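PDB 3SAO: extracellular fatty acid-binding protein from Gallus gallus, which tightly binds bacterial ferric siderophores, also binds long-chain fatty acids, and may act as an antibacterial factor and lysophosphatidic acid sensor. Local coordinates for residues K11-A16 with M31-A36; A16-T21 with E140-L145. One frame throughout, in Å; residues are numbered along the deposited sequence.

Contact 1 of 2, residues K11-A16 with M31-A36; sequences KWYIVA and MKMVMA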
ATOM      1  N   LYS A  11       0.164  -8.139  -9.957  1.00 40.39           N
ATOM      2  CA  LYS A  11       0.950  -8.239  -8.728  1.00 39.19           C
ATOM      3  C   LYS A  11       1.806  -6.994  -8.480  1.00 38.07           C
ATOM      4  O   LYS A  11       2.459  -6.470  -9.403  1.00 41.64           O
ATOM      5  CB  LYS A  11       1.850  -9.485  -8.806  1.00 41.95           C
ATOM      6  CG  LYS A  11       2.744  -9.680  -7.602  1.00 40.32           C
ATOM      7  CD  LYS A  11       3.677 -10.875  -7.861  1.00 44.00           C
ATOM      8  CE  LYS A  11       4.563 -11.238  -6.715  1.00 48.11           C
ATOM      9  NZ  LYS A  11       5.258 -12.577  -6.942  1.00 42.86           N
ATOM     10  N   TRP A  12       1.708  -6.471  -7.261  1.00 37.23           N
ATOM     11  CA  TRP A  12       2.487  -5.327  -6.781  1.00 38.25           C
ATOM     12  C   TRP A  12       3.098  -5.660  -5.419  1.00 39.77           C
ATOM     13  O   TRP A  12       2.665  -6.600  -4.750  1.00 37.58           O
ATOM     14  CB  TRP A  12       1.591  -4.111  -6.622  1.00 38.99           C
ATOM     15  CG  TRP A  12       1.081  -3.508  -7.891  1.00 38.48           C
ATOM     16  CD1 TRP A  12      -0.018  -3.913  -8.635  1.00 38.10           C
ATOM     17  CD2 TRP A  12       1.683  -2.430  -8.631  1.00 39.72           C
ATOM     18  NE1 TRP A  12      -0.118  -3.145  -9.777  1.00 41.61           N
ATOM     19  CE2 TRP A  12       0.894  -2.220  -9.791  1.00 39.56           C
ATOM     20  CE3 TRP A  12       2.778  -1.584  -8.396  1.00 42.35           C
ATOM     21  CZ2 TRP A  12       1.165  -1.190 -10.708  1.00 46.12           C
ATOM     22  CZ3 TRP A  12       3.062  -0.577  -9.328  1.00 42.56           C
ATOM     23  CH2 TRP A  12       2.250  -0.387 -10.465  1.00 42.94           C
ATOM     24  N   TYR A  13       4.087  -4.869  -5.007  1.00 39.18           N
ATOM     25  CA  TYR A  13       4.617  -4.896  -3.661  1.00 40.01           C
ATOM     26  C   TYR A  13       4.499  -3.512  -3.053  1.00 39.20           C
ATOM     27  O   TYR A  13       4.645  -2.535  -3.754  1.00 41.55           O
ATOM     28  CB  TYR A  13       6.094  -5.243  -3.698  1.00 42.70           C
ATOM     29  CG  TYR A  13       6.426  -6.575  -4.309  1.00 40.53           C
ATOM     30  CD1 TYR A  13       6.725  -6.687  -5.659  1.00 45.99           C
ATOM     31  CD2 TYR A  13       6.473  -7.715  -3.522  1.00 45.14           C
ATOM     32  CE1 TYR A  13       7.052  -7.923  -6.223  1.00 49.55           C
ATOM     33  CE2 TYR A  13       6.789  -8.946  -4.069  1.00 47.56           C
ATOM     34  CZ  TYR A  13       7.115  -9.049  -5.408  1.00 52.22           C
ATOM     35  OH  TYR A  13       7.469 -10.280  -5.939  1.00 55.74           O
ATOM     36  N   ILE A  14       4.173  -3.443  -1.773  1.00 38.66           N
ATOM     37  CA  ILE A  14       4.247  -2.229  -1.000  1.00 37.89           C
ATOM     38  C   ILE A  14       5.622  -2.217  -0.331  1.00 38.43           C
ATOM     39  O   ILE A  14       5.933  -3.071   0.494  1.00 39.24           O
ATOM     40  CB  ILE A  14       3.139  -2.170  -0.001  1.00 38.57           C
ATOM     41  CG1 ILE A  14       1.791  -2.325  -0.725  1.00 42.91           C
ATOM     42  CG2 ILE A  14       3.221  -0.854   0.824  1.00 42.98           C
ATOM     43  CD1 ILE A  14       0.580  -2.451   0.171  1.00 42.31           C
ATOM     44  N   VAL A  15       6.453  -1.267  -0.744  1.00 41.20           N
ATOM     45  CA  VAL A  15       7.893  -1.347  -0.478  1.00 39.71           C
ATOM     46  C   VAL A  15       8.354  -0.228   0.453  1.00 41.10           C
ATOM     47  O   VAL A  15       9.469  -0.271   0.971  1.00 42.39           O
ATOM     48  CB  VAL A  15       8.735  -1.356  -1.791  1.00 41.22           C
ATOM     49  CG1 VAL A  15       8.294  -2.488  -2.690  1.00 40.67           C
ATOM     50  CG2 VAL A  15       8.659   0.019  -2.517  1.00 43.69           C
ATOM     51  N   ALA A  16       7.486   0.745   0.728  1.00 40.81           N
ATOM     52  CA  ALA A  16       7.799   1.777   1.722  1.00 41.18           C
ATOM     53  C   ALA A  16       6.517   2.416   2.212  1.00 41.40           C
ATOM     54  O   ALA A  16       5.505   2.372   1.546  1.00 41.46           O
ATOM     55  CB  ALA A  16       8.730   2.846   1.140  1.00 43.22           C
ATOM     56  N   MET A  31       8.392  -4.236  10.421  1.00 55.61           N
ATOM     57  CA  MET A  31       7.493  -4.351   9.292  1.00 52.97           C
ATOM     58  C   MET A  31       8.229  -4.875   8.066  1.00 51.00           C
ATOM     59  O   MET A  31       9.437  -4.653   7.896  1.00 51.02           O
ATOM     60  CB  MET A  31       6.847  -2.995   9.001  1.00 51.44           C
ATOM     61  CG  MET A  31       5.924  -2.502  10.111  1.00 53.56           C
ATOM     62  SD  MET A  31       5.046  -0.961   9.680  1.00 59.26           S
ATOM     63  CE  MET A  31       4.158  -0.648  11.211  1.00 66.07           C
ATOM     64  N   LYS A  32       7.518  -5.672   7.287  1.00 48.14           N
ATOM     65  CA  LYS A  32       8.063  -6.301   6.083  1.00 48.54           C
ATOM     66  C   LYS A  32       7.224  -5.891   4.887  1.00 46.04           C
ATOM     67  O   LYS A  32       6.060  -5.510   5.028  1.00 43.13           O
ATOM     68  CB  LYS A  32       8.022  -7.817   6.188  1.00 48.61           C
ATOM     69  CG  LYS A  32       8.800  -8.385   7.356  1.00 55.53           C
ATOM     70  CD  LYS A  32      10.266  -7.990   7.305  1.00 56.33           C
ATOM     71  CE  LYS A  32      11.143  -9.006   8.051  1.00 63.24           C
ATOM     72  NZ  LYS A  32      10.679  -9.229   9.434  1.00 60.80           N
ATOM     73  N   MET A  33       7.802  -6.067   3.713  1.00 44.97           N
ATOM     74  CA  MET A  33       7.139  -5.824   2.454  1.00 42.30           C
ATOM     75  C   MET A  33       5.833  -6.599   2.300  1.00 42.62           C
ATOM     76  O   MET A  33       5.720  -7.768   2.691  1.00 40.75           O
ATOM     77  CB  MET A  33       8.099  -6.181   1.313  1.00 42.95           C
ATOM     78  CG  MET A  33       7.771  -5.614  -0.024  1.00 47.43           C
ATOM     79  SD  MET A  33       9.023  -6.040  -1.274  1.00 49.28           S
ATOM     80  CE  MET A  33      10.471  -5.187  -0.705  1.00 43.85           C
ATOM     81  N   VAL A  34       4.818  -5.885   1.842  1.00 38.78           N
ATOM     82  CA  VAL A  34       3.485  -6.464   1.639  1.00 38.53           C
ATOM     83  C   VAL A  34       3.283  -6.800   0.168  1.00 39.83           C
ATOM     84  O   VAL A  34       3.555  -5.973  -0.705  1.00 39.97           O
ATOM     85  CB  VAL A  34       2.431  -5.480   2.096  1.00 42.31           C
ATOM     86  CG1 VAL A  34       1.011  -6.052   1.890  1.00 39.44           C
ATOM     87  CG2 VAL A  34       2.684  -5.141   3.534  1.00 41.50           C
ATOM     88  N   MET A  35       2.830  -8.014  -0.108  1.00 37.68           N
ATOM     89  CA  MET A  35       2.458  -8.372  -1.478  1.00 37.39           C
ATOM     90  C   MET A  35       0.982  -8.017  -1.696  1.00 39.23           C
ATOM     91  O   MET A  35       0.135  -8.136  -0.803  1.00 39.54           O
ATOM     92  CB  MET A  35       2.747  -9.850  -1.801  1.00 39.33           C
ATOM     93  CG  MET A  35       2.616 -10.196  -3.263  1.00 44.38           C
ATOM     94  SD  MET A  35       2.647 -11.964  -3.619  1.00 47.53           S
ATOM     95  CE  MET A  35       4.258 -12.389  -2.939  1.00 49.09           C
ATOM     96  N   ALA A  36       0.709  -7.468  -2.865  1.00 37.31           N
ATOM     97  CA  ALA A  36      -0.658  -7.097  -3.217  1.00 39.46           C
ATOM     98  C   ALA A  36      -1.018  -7.624  -4.613  1.00 40.95           C
ATOM     99  O   ALA A  36      -0.159  -7.795  -5.489  1.00 43.02           O
ATOM    100  CB  ALA A  36      -0.842  -5.595  -3.117  1.00 37.84           C
TER
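The first two barrel strands of the lipocalin fold meet here, with W12, Y13 and I14 of strand 10-18 set against A36, M35 and V34 of strand 34-41. They run antiparallel, at 152° between the short segments. W12 and A36 form a hydrogen-bonded pair. W12 N gives its hydrogen to A36 O at 2.9 Å, and A36 N returns one to W12 O. I14 and V34 pair in the same way, but unequally: I14 N to V34 O is 2.8 Å, whereas V34 N to I14 O is weak at 3.3 Å. The ladder slackens where strand 34-41 begins. Between these pairs Y13 and M35 are a non-hydrogen-bonded pair.

One face carries Y13 and M35, and M33 leans in beside them. With CG of M33 anti to its backbone N (chi1 -162°), the chain runs past I14 O, with CG 3.2 Å from it, and brings SD to 3.8 Å from Y13 CD2. This is an oblique Met-aromatic contact, with the sulfur 46° off the ring normal. The M33 chain then bends, and its CE reaches V15 CG1 at 4.0 Å. The extended chain of K11 puts CE 3.7 Å from M35 SD.

The other face carries W12, I14, V34 and A36. I14 and V34 lie side by side, and I14 CD1 touches both CB and CG1 of V34. The I14 side chain lies near the bound lysophosphatidic acid and touches Y50 and Y114. Strand 45-52 continues the sheet beyond strand 34-41, while strand 106-115 pairs with strand 10-18 through Y13 and V15.

Contact 2 of 2, residues A16-T21 with E140-L145; sequences ALASNT and EMVAVL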
ATOM      1  N   ALA A  16       7.486   0.745   0.728  1.00 40.81           N
ATOM      2  CA  ALA A  16       7.799   1.777   1.722  1.00 41.18           C
ATOM      3  C   ALA A  16       6.517   2.416   2.212  1.00 41.40           C
ATOM      4  O   ALA A  16       5.505   2.372   1.546  1.00 41.46           O
ATOM      5  CB  ALA A  16       8.730   2.846   1.140  1.00 43.22           C
ATOM      6  N   LEU A  17       6.618   2.989   3.393  1.00 41.99           N
ATOM      7  CA  LEU A  17       5.538   3.560   4.165  1.00 42.23           C
ATOM      8  C   LEU A  17       6.029   4.826   4.804  1.00 44.60           C
ATOM      9  O   LEU A  17       7.217   4.964   5.115  1.00 44.80           O
ATOM     10  CB  LEU A  17       5.123   2.617   5.295  1.00 41.82           C
ATOM     11  CG  LEU A  17       4.736   1.193   4.894  1.00 45.58           C
ATOM     12  CD1 LEU A  17       4.492   0.378   6.197  1.00 48.66           C
ATOM     13  CD2 LEU A  17       3.526   1.186   3.996  1.00 44.45           C
ATOM     14  N   ALA A  18       5.108   5.747   5.033  1.00 43.13           N
ATOM     15  CA  ALA A  18       5.409   6.928   5.810  1.00 47.32           C
ATOM     16  C   ALA A  18       4.232   7.258   6.722  1.00 51.32           C
ATOM     17  O   ALA A  18       3.080   7.326   6.271  1.00 52.18           O
ATOM     18  CB  ALA A  18       5.765   8.113   4.905  1.00 46.29           C
ATOM     19  N   SER A  19       4.530   7.522   7.995  1.00 54.25           N
ATOM     20  CA  SER A  19       3.491   7.869   8.984  1.00 57.85           C
ATOM     21  C   SER A  19       4.133   8.429  10.238  1.00 60.61           C
ATOM     22  O   SER A  19       5.324   8.228  10.455  1.00 59.48           O
ATOM     23  CB  SER A  19       2.661   6.632   9.346  1.00 59.27           C
ATOM     24  OG  SER A  19       1.933   6.781  10.560  1.00 66.52           O
ATOM     25  N   ASN A  20       3.335   9.081  11.084  1.00 61.92           N
ATOM     26  CA  ASN A  20       3.853   9.696  12.308  1.00 66.83           C
ATOM     27  C   ASN A  20       3.225   9.168  13.612  1.00 70.22           C
ATOM     28  O   ASN A  20       3.375   9.781  14.661  1.00 70.99           O
ATOM     29  CB  ASN A  20       3.724  11.235  12.237  1.00 69.05           C
ATOM     30  CG  ASN A  20       2.278  11.721  12.198  1.00 68.87           C
ATOM     31  OD1 ASN A  20       1.341  10.953  11.996  1.00 70.08           O
ATOM     32  ND2 ASN A  20       2.101  13.025  12.404  1.00 71.90           N
ATOM     33  N   THR A  21       2.569   8.011  13.570  1.00 70.80           N
ATOM     34  CA  THR A  21       2.032   7.428  14.799  1.00 75.28           C
ATOM     35  C   THR A  21       3.164   6.855  15.654  1.00 77.63           C
ATOM     36  O   THR A  21       4.191   6.419  15.130  1.00 75.05           O
ATOM     37  CB  THR A  21       0.978   6.332  14.532  1.00 74.01           C
ATOM     38  OG1 THR A  21       1.618   5.130  14.090  1.00 74.23           O
ATOM     39  CG2 THR A  21      -0.046   6.800  13.483  1.00 74.89           C
ATOM     40  N   GLU A 140      12.735   9.747   9.984  1.00 59.84           N
ATOM     41  CA  GLU A 140      12.437   8.726  10.982  1.00 61.36           C
ATOM     42  C   GLU A 140      11.034   8.171  10.751  1.00 58.97           C
ATOM     43  O   GLU A 140      10.722   7.076  11.221  1.00 61.10           O
ATOM     44  CB  GLU A 140      12.562   9.289  12.402  1.00 63.86           C
ATOM     45  N   MET A 141      10.213   8.896   9.983  1.00 55.28           N
ATOM     46  CA  MET A 141       8.835   8.471   9.716  1.00 53.07           C
ATOM     47  C   MET A 141       8.655   7.668   8.407  1.00 51.57           C
ATOM     48  O   MET A 141       7.529   7.324   8.027  1.00 48.75           O
ATOM     49  CB  MET A 141       7.929   9.692   9.682  1.00 53.29           C
ATOM     50  CG  MET A 141       7.871  10.418  11.005  1.00 57.01           C
ATOM     51  SD  MET A 141       7.181  12.036  10.735  1.00 53.72           S
ATOM     52  CE  MET A 141       7.521  12.864  12.316  1.00 53.08           C
ATOM     53  N   VAL A 142       9.752   7.429   7.704  1.00 49.67           N
ATOM     54  CA  VAL A 142       9.756   6.619   6.480  1.00 49.99           C
ATOM     55  C   VAL A 142      10.421   5.281   6.749  1.00 49.73           C
ATOM     56  O   VAL A 142      11.530   5.229   7.283  1.00 55.45           O
ATOM     57  CB  VAL A 142      10.508   7.354   5.370  1.00 50.52           C
ATOM     58  CG1 VAL A 142      10.667   6.505   4.108  1.00 50.09           C
ATOM     59  CG2 VAL A 142       9.837   8.708   5.088  1.00 52.48           C
ATOM     60  N   ALA A 143       9.721   4.204   6.389  1.00 47.55           N
ATOM     61  CA  ALA A 143      10.210   2.835   6.486  1.00 45.45           C
ATOM     62  C   ALA A 143      10.373   2.287   5.098  1.00 45.37           C
ATOM     63  O   ALA A 143       9.448   2.305   4.313  1.00 43.46           O
ATOM     64  CB  ALA A 143       9.234   1.965   7.256  1.00 47.60           C
ATOM     65  N   VAL A 144      11.580   1.839   4.781  1.00 46.28           N
ATOM     66  CA  VAL A 144      11.801   1.070   3.580  1.00 46.70           C
ATOM     67  C   VAL A 144      11.720  -0.390   4.042  1.00 47.62           C
ATOM     68  O   VAL A 144      12.452  -0.789   4.929  1.00 48.02           O
ATOM     69  CB  VAL A 144      13.151   1.392   2.968  1.00 49.15           C
ATOM     70  CG1 VAL A 144      13.417   0.484   1.757  1.00 50.80           C
ATOM     71  CG2 VAL A 144      13.241   2.889   2.610  1.00 51.78           C
ATOM     72  N   LEU A 145      10.745  -1.136   3.521  1.00 46.09           N
ATOM     73  CA  LEU A 145      10.386  -2.451   4.046  1.00 46.22           C
ATOM     74  C   LEU A 145      11.300  -3.565   3.517  1.00 47.29           C
ATOM     75  O   LEU A 145      11.372  -3.740   2.323  1.00 48.53           O
ATOM     76  CB  LEU A 145       8.940  -2.770   3.666  1.00 44.26           C
ATOM     77  CG  LEU A 145       7.895  -1.799   4.233  1.00 44.15           C
ATOM     78  CD1 LEU A 145       6.471  -2.111   3.794  1.00 41.94           C
ATOM     79  CD2 LEU A 145       8.046  -1.787   5.765  1.00 43.04           C
TER
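M141 reaches along S19 and N20, just past the paired residues. Its CB lies 3.1 Å from S19 O, and CG remains close to the same oxygen. SD comes next, 3.9 Å from N20 CB. The terminal CE stays beside that CB at 4.1 Å. CG is anti to the carbonyl carbon of M141 (chi1 -63°) and the chain beyond it is extended, which carries the thioether from S19 to N20. The carbonyl of M141 is used as well: S19 N donates to M141 O at 3.0 Å, in the carbonyl plane.

Next to them, the short strand 142-144, which follows helix 122-133, pairs antiparallel with the first barrel strand, 10-18, as in other lipocalins. L17 and A143 are its hydrogen-bonded pair. L17 N bonds to A143 O, and A143 N to L17 O at 2.9 Å. A16 with V144 and A18 with V142 are the non-hydrogen-bonded pairs on either side. On their face A18 CB meets V142 CG2 at 4.1 Å, and helix 122-133 packs there with F128 against A16 and A18, and R129 against V142 and V144.

L17 points to the opposite face. Its side chain crosses that of L145 at about a right angle, with L17 CG 3.9 Å from L145 CD1. F24 of helix 22-27 touches both L17 and A143, and R112 also touches L17. Just after N20, T21 is the N-cap of helix 22-27: its OG1 is hydrogen-bonded to F24 N. T21 also belongs to the enterobactin site.

Contacts 1 and 2 follow one another along strand 10-18 and share A16. Their centres are 13 Å apart. Along one edge, strand 10-18 changes partner between them: residues 31-36 lie beside its earlier part, residues 140-145 beside its later part. Strand 106-115 pairs with the other edge. L145 joins the two. Its N lies 3.0 Å from V15 O, a probable hydrogen bond, and its CD1 is 3.5 Å from I14 O. M33 CE packs against L145 O. Contact 1 is nearer the lipid: the I14 side chain is about 4 Å from the bound ligand, that of L17 about 8 Å. Both lie about 4 Å from the R112 side chain, which binds lysophosphatidic acid and enterobactin.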